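Local coordinates for pancreatic lipase related protein 2 (Equus caballus, PDB 1W52) that probably hydrolyses galactolipids and triacylglycerols, releasing fatty acids from the glyceride at a serine-hydrolase active site, at residues V3-D14 with K26-E34; T431-G439 with N444-C452. One frame throughout, in Å; residues are numbered along the deposited sequence.

Contact 1 and contact 2 stand near the two ends of a long, two-part chain. The first belongs to the N-terminal alpha/beta-hydrolase part, the second to the C-terminal PLAT part. Their centres are about 68 Å apart, their nearest atoms about 52 Å, and they lie on opposite sides of the chain's centre, about 32 Å and 36 Å from it. Each carries a disulfide, but that of contact 1 closes a hairpin within 3-14, whereas that of contact 2 joins 431-439 to 444-452. Neither reaches the probable triad of Ser154, Asp178 and His265, near which a detergent molecule is bound, or the calcium site at Glu189, Asp194 and Asp197.

Contact 1: V3-D14 with K26-E34; sequences VCYTPLGCFSDD and KSLPWSPEE
The N-terminal beta hairpin, strands 3-5 and 9-11 tied by the Cys4-Cys10 disulfide, lays Tyr5, Leu8 and Val3 against the run 26-34 that leads into helix 32-35. Tyr5 is central: with CG anti to its carbonyl carbon (chi1 -81°), the ring swings across the helix start. Pro32 covers one face, its CD directed at the ring in a CH-pi contact, and the phenol end lies beside Ser31. Proline suits a first helical turn, which needs no N-H from it, and its CG also packs on Leu8 CD1 at 3.8 Å. Ser31, the N-cap, forms a capping box with Glu34: Glu34 N donates to Ser31 OG over 2.9 Å, while the return bond from Ser31 N is weak. Without the ring, as with an alanine at Tyr5, Pro32 would probably lose its aromatic cover and a gap would open beside the N-cap. Farther back, branched Leu28 serves two neighbours. Its CD1 meets Val3 CG1 tip to tip at 3.6 Å, while CD2 turns to the CB of Asp13. Lys26 crosses Asp13 at about a right angle with its aliphatic part; its NZ stays 4.6 Å from Asp13 OD1 and bonds weakly to Ala18 O. Helix 116-141 backs the junction: Gln118 and Asn122 bind the backbone of Leu28 and Trp30, and Pro29 rests on Gln121 and Ile125.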
ATOM      1  N   VAL A   3       1.243 -14.513  32.880  1.00 64.00           N
ATOM      2  CA  VAL A   3       1.645 -15.932  32.701  1.00 62.41           C
ATOM      3  C   VAL A   3       2.906 -16.047  31.874  1.00 63.18           C
ATOM      4  O   VAL A   3       3.018 -15.355  30.873  1.00 63.50           O
ATOM      5  CB  VAL A   3       0.610 -16.748  31.965  1.00 60.91           C
ATOM      6  CG1 VAL A   3      -0.638 -16.798  32.775  1.00 60.22           C
ATOM      7  CG2 VAL A   3       0.338 -16.188  30.580  1.00 58.48           C
ATOM      8  N   CYS A   4       3.854 -16.902  32.259  1.00 64.09           N
ATOM      9  CA  CYS A   4       5.126 -16.922  31.535  1.00 64.94           C
ATOM     10  C   CYS A   4       5.224 -18.079  30.627  1.00 66.16           C
ATOM     11  O   CYS A   4       4.452 -19.020  30.749  1.00 66.27           O
ATOM     12  CB  CYS A   4       6.301 -16.920  32.464  1.00 64.41           C
ATOM     13  SG  CYS A   4       6.142 -15.468  33.445  1.00 65.07           S
ATOM     14  N   TYR A   5       6.165 -18.003  29.697  1.00 67.67           N
ATOM     15  CA  TYR A   5       6.326 -19.080  28.749  1.00 68.95           C
ATOM     16  C   TYR A   5       7.775 -19.263  28.325  1.00 68.87           C
ATOM     17  O   TYR A   5       8.612 -18.339  28.455  1.00 69.18           O
ATOM     18  CB  TYR A   5       5.454 -18.852  27.515  1.00 69.59           C
ATOM     19  CG  TYR A   5       3.982 -19.241  27.625  1.00 71.66           C
ATOM     20  CD1 TYR A   5       3.583 -20.568  27.550  1.00 72.82           C
ATOM     21  CD2 TYR A   5       2.983 -18.255  27.753  1.00 73.37           C
ATOM     22  CE1 TYR A   5       2.244 -20.902  27.616  1.00 73.70           C
ATOM     23  CE2 TYR A   5       1.650 -18.584  27.822  1.00 73.36           C
ATOM     24  CZ  TYR A   5       1.292 -19.905  27.750  1.00 74.00           C
ATOM     25  OH  TYR A   5      -0.030 -20.231  27.801  1.00 75.31           O
ATOM     26  N   THR A   6       7.988 -20.482  27.796  1.00 68.33           N
ATOM     27  CA  THR A   6       9.270 -21.104  27.383  1.00 67.24           C
ATOM     28  C   THR A   6      10.510 -20.164  27.489  1.00 64.97           C
ATOM     29  O   THR A   6      10.952 -19.969  28.644  1.00 64.84           O
ATOM     30  CB  THR A   6       9.083 -21.856  25.979  1.00 67.71           C
ATOM     31  OG1 THR A   6       8.475 -20.984  25.024  1.00 68.11           O
ATOM     32  CG2 THR A   6       8.066 -23.018  26.046  1.00 68.43           C
ATOM     33  N   PRO A   7      11.098 -19.642  26.373  1.00 61.58           N
ATOM     34  CA  PRO A   7      12.073 -18.534  26.461  1.00 60.11           C
ATOM     35  C   PRO A   7      11.507 -17.147  26.178  1.00 59.99           C
ATOM     36  O   PRO A   7      12.255 -16.161  26.104  1.00 60.09           O
ATOM     37  CB  PRO A   7      13.060 -18.888  25.357  1.00 59.23           C
ATOM     38  CG  PRO A   7      12.244 -19.588  24.312  1.00 58.65           C
ATOM     39  CD  PRO A   7      11.028 -20.128  24.974  1.00 60.08           C
ATOM     40  N   LEU A   8      10.193 -17.072  26.006  1.00 59.50           N
ATOM     41  CA  LEU A   8       9.550 -15.860  25.525  1.00 58.78           C
ATOM     42  C   LEU A   8       9.235 -14.901  26.668  1.00 58.97           C
ATOM     43  O   LEU A   8       8.937 -13.731  26.452  1.00 58.42           O
ATOM     44  CB  LEU A   8       8.278 -16.224  24.777  1.00 58.38           C
ATOM     45  CG  LEU A   8       8.363 -17.406  23.820  1.00 56.74           C
ATOM     46  CD1 LEU A   8       6.985 -17.588  23.190  1.00 57.38           C
ATOM     47  CD2 LEU A   8       9.422 -17.206  22.785  1.00 53.62           C
ATOM     48  N   GLY A   9       9.281 -15.396  27.890  1.00 59.61           N
ATOM     49  CA  GLY A   9       9.132 -14.513  29.026  1.00 60.22           C
ATOM     50  C   GLY A   9       7.698 -14.413  29.473  1.00 60.65           C
ATOM     51  O   GLY A   9       6.975 -15.410  29.460  1.00 58.98           O
ATOM     52  N   CYS A  10       7.310 -13.197  29.861  1.00 62.04           N
ATOM     53  CA  CYS A  10       6.042 -12.971  30.541  1.00 63.79           C
ATOM     54  C   CYS A  10       5.112 -12.001  29.905  1.00 62.69           C
ATOM     55  O   CYS A  10       5.524 -11.070  29.249  1.00 62.98           O
ATOM     56  CB  CYS A  10       6.286 -12.443  31.936  1.00 64.67           C
ATOM     57  SG  CYS A  10       7.099 -13.693  32.896  1.00 70.59           S
ATOM     58  N   PHE A  11       3.838 -12.179  30.226  1.00 61.66           N
ATOM     59  CA  PHE A  11       2.773 -11.427  29.618  1.00 60.34           C
ATOM     60  C   PHE A  11       1.824 -10.935  30.677  1.00 59.05           C
ATOM     61  O   PHE A  11       0.953 -11.668  31.100  1.00 57.88           O
ATOM     62  CB  PHE A  11       2.069 -12.343  28.630  1.00 60.60           C
ATOM     63  CG  PHE A  11       3.001 -12.937  27.615  1.00 61.28           C
ATOM     64  CD1 PHE A  11       3.800 -14.004  27.944  1.00 61.53           C
ATOM     65  CD2 PHE A  11       3.109 -12.392  26.330  1.00 62.95           C
ATOM     66  CE1 PHE A  11       4.673 -14.538  27.009  1.00 63.33           C
ATOM     67  CE2 PHE A  11       3.992 -12.928  25.387  1.00 63.00           C
ATOM     68  CZ  PHE A  11       4.766 -14.003  25.727  1.00 63.07           C
ATOM     69  N   SER A  12       2.025  -9.694  31.108  1.00 58.47           N
ATOM     70  CA  SER A  12       1.135  -9.070  32.083  1.00 58.59           C
ATOM     71  C   SER A  12      -0.195  -8.687  31.474  1.00 59.27           C
ATOM     72  O   SER A  12      -0.258  -7.791  30.631  1.00 59.71           O
ATOM     73  CB  SER A  12       1.734  -7.792  32.671  1.00 58.58           C
ATOM     74  OG  SER A  12       0.726  -7.056  33.372  1.00 56.98           O
ATOM     75  N   ASP A  13      -1.268  -9.300  31.957  1.00 59.66           N
ATOM     76  CA  ASP A  13      -2.615  -8.929  31.519  1.00 59.99           C
ATOM     77  C   ASP A  13      -3.059  -7.527  31.931  1.00 59.00           C
ATOM     78  O   ASP A  13      -4.181  -7.160  31.672  1.00 58.56           O
ATOM     79  CB  ASP A  13      -3.646  -9.987  31.976  1.00 60.88           C
ATOM     80  CG  ASP A  13      -4.479  -9.562  33.178  1.00 63.30           C
ATOM     81  OD1 ASP A  13      -4.032  -8.754  34.058  1.00 64.97           O
ATOM     82  OD2 ASP A  13      -5.626 -10.044  33.302  1.00 67.83           O
ATOM     83  N   ASP A  14      -2.217  -6.723  32.555  1.00 58.52           N
ATOM     84  CA  ASP A  14      -2.708  -5.407  32.915  1.00 59.18           C
ATOM     85  C   ASP A  14      -2.195  -4.324  31.996  1.00 58.75           C
ATOM     86  O   ASP A  14      -1.192  -4.452  31.366  1.00 57.09           O
ATOM     87  CB  ASP A  14      -2.526  -5.082  34.427  1.00 59.93           C
ATOM     88  CG  ASP A  14      -1.061  -4.885  34.831  1.00 62.09           C
ATOM     89  OD1 ASP A  14      -0.472  -3.846  34.447  1.00 65.54           O
ATOM     90  OD2 ASP A  14      -0.427  -5.698  35.546  1.00 62.61           O
ATOM     91  N   LYS A  26     -10.231  -7.926  30.254  1.00 55.00           N
ATOM     92  CA  LYS A  26      -8.908  -8.510  30.545  1.00 51.09           C
ATOM     93  C   LYS A  26      -8.863  -9.973  30.103  1.00 49.87           C
ATOM     94  O   LYS A  26      -9.641 -10.811  30.561  1.00 49.19           O
ATOM     95  CB  LYS A  26      -8.529  -8.371  32.038  1.00 49.33           C
ATOM     96  CG  LYS A  26      -8.450  -6.904  32.516  1.00 44.75           C
ATOM     97  CD  LYS A  26      -7.152  -6.532  33.259  1.00 39.73           C
ATOM     98  CE  LYS A  26      -7.010  -5.002  33.348  1.00 39.41           C
ATOM     99  NZ  LYS A  26      -5.723  -4.430  33.879  1.00 38.81           N
ATOM    100  N   SER A  27      -7.993 -10.246  29.139  1.00 48.59           N
ATOM    101  CA  SER A  27      -7.622 -11.602  28.792  1.00 47.80           C
ATOM    102  C   SER A  27      -6.098 -11.682  28.707  1.00 47.47           C
ATOM    103  O   SER A  27      -5.377 -10.682  28.887  1.00 47.20           O
ATOM    104  CB  SER A  27      -8.298 -12.111  27.492  1.00 47.67           C
ATOM    105  OG  SER A  27      -8.350 -11.146  26.456  1.00 47.52           O
ATOM    106  N   LEU A  28      -5.634 -12.909  28.471  1.00 46.93           N
ATOM    107  CA  LEU A  28      -4.229 -13.234  28.258  1.00 45.91           C
ATOM    108  C   LEU A  28      -4.001 -14.110  26.986  1.00 44.52           C
ATOM    109  O   LEU A  28      -4.895 -14.862  26.523  1.00 44.70           O
ATOM    110  CB  LEU A  28      -3.699 -13.985  29.484  1.00 46.31           C
ATOM    111  CG  LEU A  28      -3.251 -13.192  30.717  1.00 46.88           C
ATOM    112  CD1 LEU A  28      -2.953 -14.204  31.790  1.00 47.76           C
ATOM    113  CD2 LEU A  28      -2.019 -12.296  30.446  1.00 47.89           C
ATOM    114  N   PRO A  29      -2.801 -13.990  26.417  1.00 41.99           N
ATOM    115  CA  PRO A  29      -2.415 -14.769  25.238  1.00 40.40           C
ATOM    116  C   PRO A  29      -2.603 -16.209  25.454  1.00 39.26           C
ATOM    117  O   PRO A  29      -2.609 -16.630  26.567  1.00 38.75           O
ATOM    118  CB  PRO A  29      -0.931 -14.473  25.100  1.00 40.38           C
ATOM    119  CG  PRO A  29      -0.812 -13.079  25.650  1.00 41.42           C
ATOM    120  CD  PRO A  29      -1.764 -13.018  26.816  1.00 41.67           C
ATOM    121  N   TRP A  30      -2.752 -16.940  24.374  1.00 39.44           N
ATOM    122  CA  TRP A  30      -2.754 -18.388  24.368  1.00 40.04           C
ATOM    123  C   TRP A  30      -1.344 -18.863  24.634  1.00 41.86           C
ATOM    124  O   TRP A  30      -0.486 -18.083  25.003  1.00 42.21           O
ATOM    125  CB  TRP A  30      -3.242 -18.907  22.997  1.00 39.83           C
ATOM    126  CG  TRP A  30      -4.740 -18.967  22.880  1.00 37.50           C
ATOM    127  CD1 TRP A  30      -5.648 -18.555  23.812  1.00 36.69           C
ATOM    128  CD2 TRP A  30      -5.501 -19.494  21.799  1.00 34.50           C
ATOM    129  NE1 TRP A  30      -6.923 -18.801  23.377  1.00 34.44           N
ATOM    130  CE2 TRP A  30      -6.859 -19.379  22.141  1.00 33.35           C
ATOM    131  CE3 TRP A  30      -5.178 -20.072  20.577  1.00 34.23           C
ATOM    132  CZ2 TRP A  30      -7.884 -19.784  21.296  1.00 31.07           C
ATOM    133  CZ3 TRP A  30      -6.213 -20.488  19.742  1.00 32.84           C
ATOM    134  CH2 TRP A  30      -7.544 -20.338  20.114  1.00 30.72           C
ATOM    135  N   SER A  31      -1.104 -20.154  24.490  1.00 43.88           N
ATOM    136  CA  SER A  31       0.219 -20.687  24.707  1.00 45.23           C
ATOM    137  C   SER A  31       0.905 -20.779  23.351  1.00 46.15           C
ATOM    138  O   SER A  31       0.222 -20.907  22.346  1.00 46.84           O
ATOM    139  CB  SER A  31       0.109 -22.075  25.319  1.00 45.61           C
ATOM    140  OG  SER A  31      -0.336 -23.010  24.344  1.00 46.84           O
ATOM    141  N   PRO A  32       2.239 -20.743  23.321  1.00 46.59           N
ATOM    142  CA  PRO A  32       3.002 -20.908  22.075  1.00 46.93           C
ATOM    143  C   PRO A  32       2.585 -22.098  21.277  1.00 47.70           C
ATOM    144  O   PRO A  32       2.519 -22.057  20.035  1.00 47.12           O
ATOM    145  CB  PRO A  32       4.425 -21.121  22.577  1.00 46.80           C
ATOM    146  CG  PRO A  32       4.465 -20.303  23.857  1.00 46.69           C
ATOM    147  CD  PRO A  32       3.126 -20.526  24.484  1.00 46.40           C
ATOM    148  N   GLU A  33       2.321 -23.152  22.030  1.00 49.42           N
ATOM    149  CA  GLU A  33       1.921 -24.455  21.504  1.00 51.53           C
ATOM    150  C   GLU A  33       0.535 -24.355  20.849  1.00 50.70           C
ATOM    151  O   GLU A  33       0.336 -24.876  19.745  1.00 49.22           O
ATOM    152  CB  GLU A  33       1.937 -25.512  22.661  1.00 53.22           C
ATOM    153  CG  GLU A  33       3.309 -25.829  23.322  1.00 58.20           C
ATOM    154  CD  GLU A  33       3.675 -24.982  24.558  1.00 64.79           C
ATOM    155  OE1 GLU A  33       2.775 -24.611  25.340  1.00 69.45           O
ATOM    156  OE2 GLU A  33       4.888 -24.704  24.786  1.00 69.89           O
ATOM    157  N   GLU A  34      -0.383 -23.668  21.564  1.00 51.04           N
ATOM    158  CA  GLU A  34      -1.807 -23.411  21.178  1.00 51.23           C
ATOM    159  C   GLU A  34      -1.942 -22.544  19.902  1.00 48.95           C
ATOM    160  O   GLU A  34      -2.826 -22.798  19.056  1.00 48.91           O
ATOM    161  CB  GLU A  34      -2.614 -22.739  22.345  1.00 52.17           C
ATOM    162  CG  GLU A  34      -3.036 -23.676  23.497  1.00 55.27           C
ATOM    163  CD  GLU A  34      -3.816 -23.014  24.652  1.00 57.85           C
ATOM    164  OE1 GLU A  34      -4.996 -23.383  24.838  1.00 62.66           O
ATOM    165  OE2 GLU A  34      -3.275 -22.183  25.419  1.00 56.52           O
TER

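Contact 2: T431-G439 with N444-C452; sequences TEYKFCGSG and NVEQSLYPC
Leu449 and Phe435 make the buried side of this contact, their CB atoms 3.7 Å apart. The isobutyl group of Leu449 lies over the backbone of the facing segment, with CD2 3.5 Å from Phe435 O and the rest of the branch on Gly437. Glycine suits the place, since a CB would point toward Leu449 and probably collide with it. The Phe435 ring turns its edge to the Tyr450-Pro451 peptide, so that the carbonyl carbon of Tyr450 lies in the ring plane, while Tyr433 O stands 3.5 Å above one ring face, toward the rim. Phenylalanine suits this buried place, its ring edge-on to that peptide and its CB packed against Leu449.

The two segments pair as a short antiparallel element at the very end of the chain, in the PLAT domain, a beta-sandwich fold in this family. Cys436 and Tyr450 form the hydrogen-bonded pair: Cys436 N donates to Tyr450 O over 3.2 Å with an N-H...O angle of 156°. Two residues along each segment, beyond the non-hydrogen-bonded pair Phe435-Pro451, the bond from Cys452 N to Lys434 O is weak at 3.4 Å.

The other side is exposed, and there a disulfide joins the segments. Cys436 SG and Cys452 SG meet at 2.0 Å, pinning the last residue to strand 435-436. In Cys452, SG sits between the backbone N and the carbonyl carbon (chi1 39°), which turns the sulfur back toward Cys436. Tyr450 shares this exposed face with Cys436. Lys434 starts away from 444-452, and its side chain touches Thr423.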
ATOM      1  N   THR A 431       8.436  16.104 -17.640  1.00 75.87           N
ATOM      2  CA  THR A 431       8.308  16.042 -19.098  1.00 77.84           C
ATOM      3  C   THR A 431       6.947  16.511 -19.635  1.00 80.33           C
ATOM      4  O   THR A 431       6.069  15.668 -19.866  1.00 80.74           O
ATOM      5  CB  THR A 431       8.501  14.557 -19.607  1.00 77.44           C
ATOM      6  OG1 THR A 431       9.564  13.902 -18.926  1.00 77.12           O
ATOM      7  CG2 THR A 431       8.959  14.504 -21.043  1.00 76.70           C
ATOM      8  N   GLU A 432       6.780  17.822 -19.875  1.00 82.89           N
ATOM      9  CA  GLU A 432       5.649  18.317 -20.669  1.00 84.94           C
ATOM     10  C   GLU A 432       5.786  17.730 -22.075  1.00 89.29           C
ATOM     11  O   GLU A 432       6.747  17.027 -22.384  1.00 88.47           O
ATOM     12  CB  GLU A 432       5.599  19.846 -20.699  1.00 83.80           C
ATOM     13  CG  GLU A 432       5.771  20.491 -19.321  1.00 81.70           C
ATOM     14  CD  GLU A 432       5.045  21.834 -19.143  1.00 80.48           C
ATOM     15  OE1 GLU A 432       5.435  22.671 -18.279  1.00 78.02           O
ATOM     16  OE2 GLU A 432       4.068  22.067 -19.862  1.00 80.36           O
ATOM     17  N   TYR A 433       4.815  17.998 -22.941  1.00 95.96           N
ATOM     18  CA  TYR A 433       4.877  17.503 -24.345  1.00100.00           C
ATOM     19  C   TYR A 433       4.099  18.410 -25.327  1.00100.00           C
ATOM     20  O   TYR A 433       4.146  18.243 -26.562  1.00100.00           O
ATOM     21  CB  TYR A 433       4.281  16.099 -24.439  1.00 98.78           C
ATOM     22  CG  TYR A 433       5.149  14.955 -23.977  1.00 91.54           C
ATOM     23  CD1 TYR A 433       5.288  14.640 -22.627  1.00 86.17           C
ATOM     24  CD2 TYR A 433       5.801  14.151 -24.892  1.00 84.82           C
ATOM     25  CE1 TYR A 433       6.078  13.556 -22.211  1.00 82.96           C
ATOM     26  CE2 TYR A 433       6.591  13.081 -24.497  1.00 81.44           C
ATOM     27  CZ  TYR A 433       6.728  12.777 -23.158  1.00 80.36           C
ATOM     28  OH  TYR A 433       7.520  11.714 -22.784  1.00 75.36           O
ATOM     29  N   LYS A 434       3.397  19.367 -24.715  1.00100.00           N
ATOM     30  CA  LYS A 434       2.341  20.243 -25.292  1.00100.00           C
ATOM     31  C   LYS A 434       2.376  20.587 -26.796  1.00100.00           C
ATOM     32  O   LYS A 434       3.448  20.743 -27.423  1.00100.00           O
ATOM     33  CB  LYS A 434       2.202  21.554 -24.498  1.00100.00           C
ATOM     34  CG  LYS A 434       3.136  21.742 -23.313  1.00100.00           C
ATOM     35  CD  LYS A 434       2.778  23.020 -22.555  1.00100.00           C
ATOM     36  CE  LYS A 434       3.980  23.933 -22.356  1.00100.00           C
ATOM     37  NZ  LYS A 434       3.563  25.347 -22.126  1.00100.00           N
ATOM     38  N   PHE A 435       1.133  20.778 -27.291  1.00100.00           N
ATOM     39  CA  PHE A 435       0.770  20.827 -28.725  1.00100.00           C
ATOM     40  C   PHE A 435      -0.070  22.038 -29.181  1.00100.00           C
ATOM     41  O   PHE A 435      -0.739  22.696 -28.377  1.00100.00           O
ATOM     42  CB  PHE A 435       0.017  19.538 -29.060  1.00100.00           C
ATOM     43  CG  PHE A 435       0.293  18.428 -28.097  1.00100.00           C
ATOM     44  CD1 PHE A 435       1.117  17.382 -28.464  1.00100.00           C
ATOM     45  CD2 PHE A 435      -0.259  18.439 -26.816  1.00100.00           C
ATOM     46  CE1 PHE A 435       1.384  16.368 -27.569  1.00100.00           C
ATOM     47  CE2 PHE A 435       0.015  17.433 -25.911  1.00100.00           C
ATOM     48  CZ  PHE A 435       0.841  16.388 -26.291  1.00 98.54           C
ATOM     49  N   CYS A 436      -0.012  22.305 -30.489  1.00100.00           N
ATOM     50  CA  CYS A 436      -0.740  23.377 -31.148  1.00100.00           C
ATOM     51  C   CYS A 436      -1.725  22.718 -32.098  1.00100.00           C
ATOM     52  O   CYS A 436      -1.318  21.885 -32.917  1.00100.00           O
ATOM     53  CB  CYS A 436       0.228  24.242 -31.963  1.00100.00           C
ATOM     54  SG  CYS A 436       1.716  24.767 -31.079  1.00100.00           S
ATOM     55  N   GLY A 437      -3.006  23.071 -31.997  1.00100.00           N
ATOM     56  CA  GLY A 437      -4.006  22.536 -32.912  1.00100.00           C
ATOM     57  C   GLY A 437      -4.561  23.572 -33.853  1.00100.00           C
ATOM     58  O   GLY A 437      -5.763  23.578 -34.102  1.00100.00           O
ATOM     59  N   SER A 438      -3.699  24.439 -34.384  1.00100.00           N
ATOM     60  CA  SER A 438      -4.157  25.480 -35.301  1.00100.00           C
ATOM     61  C   SER A 438      -5.081  24.813 -36.327  1.00100.00           C
ATOM     62  O   SER A 438      -4.641  24.005 -37.149  1.00100.00           O
ATOM     63  CB  SER A 438      -2.980  26.260 -35.940  1.00100.00           C
ATOM     64  OG  SER A 438      -2.667  25.834 -37.259  1.00100.00           O
ATOM     65  N   GLY A 439      -6.376  25.103 -36.215  1.00100.00           N
ATOM     66  CA  GLY A 439      -7.374  24.530 -37.101  1.00100.00           C
ATOM     67  C   GLY A 439      -8.562  24.038 -36.309  1.00100.00           C
ATOM     68  O   GLY A 439      -8.814  22.828 -36.253  1.00100.00           O
ATOM     69  N   ASN A 444     -17.202  17.346 -32.135  1.00100.00           N
ATOM     70  CA  ASN A 444     -17.090  15.906 -32.347  1.00100.00           C
ATOM     71  C   ASN A 444     -16.076  15.580 -33.446  1.00100.00           C
ATOM     72  O   ASN A 444     -16.447  15.189 -34.556  1.00100.00           O
ATOM     73  CB  ASN A 444     -18.461  15.296 -32.674  1.00100.00           C
ATOM     74  CG  ASN A 444     -18.748  14.078 -31.864  1.00100.00           C
ATOM     75  OD1 ASN A 444     -18.336  12.976 -32.199  1.00100.00           O
ATOM     76  ND2 ASN A 444     -19.452  14.265 -30.782  1.00100.00           N
ATOM     77  N   VAL A 445     -14.797  15.787 -33.146  1.00100.00           N
ATOM     78  CA  VAL A 445     -13.725  15.431 -34.080  1.00100.00           C
ATOM     79  C   VAL A 445     -12.580  14.752 -33.312  1.00100.00           C
ATOM     80  O   VAL A 445     -12.540  14.796 -32.083  1.00100.00           O
ATOM     81  CB  VAL A 445     -13.220  16.688 -34.891  1.00100.00           C
ATOM     82  CG1 VAL A 445     -12.373  16.277 -36.109  1.00100.00           C
ATOM     83  CG2 VAL A 445     -14.389  17.550 -35.354  1.00100.00           C
ATOM     84  N   GLU A 446     -11.672  14.093 -34.027  1.00100.00           N
ATOM     85  CA  GLU A 446     -10.416  13.649 -33.427  1.00100.00           C
ATOM     86  C   GLU A 446      -9.229  14.518 -33.916  1.00100.00           C
ATOM     87  O   GLU A 446      -8.150  14.004 -34.289  1.00100.00           O
ATOM     88  CB  GLU A 446     -10.220  12.154 -33.652  1.00100.00           C
ATOM     89  CG  GLU A 446     -11.225  11.343 -32.848  1.00100.00           C
ATOM     90  CD  GLU A 446     -11.489   9.977 -33.442  1.00100.00           C
ATOM     91  OE1 GLU A 446     -11.849   9.908 -34.635  1.00100.00           O
ATOM     92  OE2 GLU A 446     -11.344   8.970 -32.720  1.00100.00           O
ATOM     93  N   GLN A 447      -9.485  15.841 -33.898  1.00100.00           N
ATOM     94  CA  GLN A 447      -8.508  16.933 -34.070  1.00100.00           C
ATOM     95  C   GLN A 447      -7.187  16.616 -33.368  1.00100.00           C
ATOM     96  O   GLN A 447      -6.999  17.010 -32.218  1.00100.00           O
ATOM     97  CB  GLN A 447      -9.124  18.243 -33.506  1.00100.00           C
ATOM     98  CG  GLN A 447      -8.166  19.295 -32.898  1.00100.00           C
ATOM     99  CD  GLN A 447      -8.886  20.326 -32.054  1.00 98.02           C
ATOM    100  OE1 GLN A 447      -8.278  21.075 -31.284  1.00 92.45           O
ATOM    101  NE2 GLN A 447     -10.182  20.374 -32.201  1.00 93.51           N
ATOM    102  N   SER A 448      -6.276  15.906 -34.042  1.00100.00           N
ATOM    103  CA  SER A 448      -5.061  15.421 -33.371  1.00100.00           C
ATOM    104  C   SER A 448      -4.006  16.538 -33.218  1.00100.00           C
ATOM    105  O   SER A 448      -3.170  16.735 -34.102  1.00100.00           O
ATOM    106  CB  SER A 448      -4.487  14.199 -34.100  1.00100.00           C
ATOM    107  OG  SER A 448      -5.506  13.271 -34.415  1.00100.00           O
ATOM    108  N   LEU A 449      -4.048  17.276 -32.103  1.00100.00           N
ATOM    109  CA  LEU A 449      -3.046  18.318 -31.827  1.00100.00           C
ATOM    110  C   LEU A 449      -1.643  17.659 -31.813  1.00100.00           C
ATOM    111  O   LEU A 449      -1.535  16.476 -31.470  1.00100.00           O
ATOM    112  CB  LEU A 449      -3.366  19.036 -30.496  1.00100.00           C
ATOM    113  CG  LEU A 449      -4.034  20.426 -30.547  1.00100.00           C
ATOM    114  CD1 LEU A 449      -5.531  20.344 -30.759  1.00100.00           C
ATOM    115  CD2 LEU A 449      -3.754  21.287 -29.328  1.00100.00           C
ATOM    116  N   TYR A 450      -0.587  18.380 -32.206  1.00100.00           N
ATOM    117  CA  TYR A 450       0.736  17.746 -32.329  1.00100.00           C
ATOM    118  C   TYR A 450       1.902  18.644 -31.865  1.00100.00           C
ATOM    119  O   TYR A 450       1.691  19.823 -31.638  1.00100.00           O
ATOM    120  CB  TYR A 450       0.925  17.213 -33.768  1.00100.00           C
ATOM    121  CG  TYR A 450       0.715  15.693 -33.901  1.00100.00           C
ATOM    122  CD1 TYR A 450       1.794  14.795 -33.988  1.00100.00           C
ATOM    123  CD2 TYR A 450      -0.570  15.159 -33.937  1.00100.00           C
ATOM    124  CE1 TYR A 450       1.581  13.420 -34.111  1.00100.00           C
ATOM    125  CE2 TYR A 450      -0.790  13.793 -34.053  1.00100.00           C
ATOM    126  CZ  TYR A 450       0.282  12.933 -34.148  1.00100.00           C
ATOM    127  OH  TYR A 450       0.031  11.591 -34.272  1.00100.00           O
ATOM    128  N   PRO A 451       3.111  18.078 -31.716  1.00100.00           N
ATOM    129  CA  PRO A 451       4.243  18.739 -31.053  1.00100.00           C
ATOM    130  C   PRO A 451       4.512  20.187 -31.424  1.00100.00           C
ATOM    131  O   PRO A 451       4.316  20.543 -32.572  1.00100.00           O
ATOM    132  CB  PRO A 451       5.439  17.910 -31.531  1.00100.00           C
ATOM    133  CG  PRO A 451       4.898  16.562 -31.761  1.00100.00           C
ATOM    134  CD  PRO A 451       3.505  16.740 -32.194  1.00100.00           C
ATOM    135  N   CYS A 452       4.968  20.986 -30.459  1.00100.00           N
ATOM    136  CA  CYS A 452       5.614  22.283 -30.722  1.00100.00           C
ATOM    137  C   CYS A 452       6.267  22.813 -29.446  1.00100.00           C
ATOM    138  O   CYS A 452       7.382  23.325 -29.437  1.00100.00           O
ATOM    139  CB  CYS A 452       4.631  23.315 -31.290  1.00100.00           C
ATOM    140  SG  CYS A 452       2.989  23.257 -30.538  1.00100.00           S
ATOM    141  OXT CYS A 452       5.714  22.743 -28.356  1.00100.00           O
TER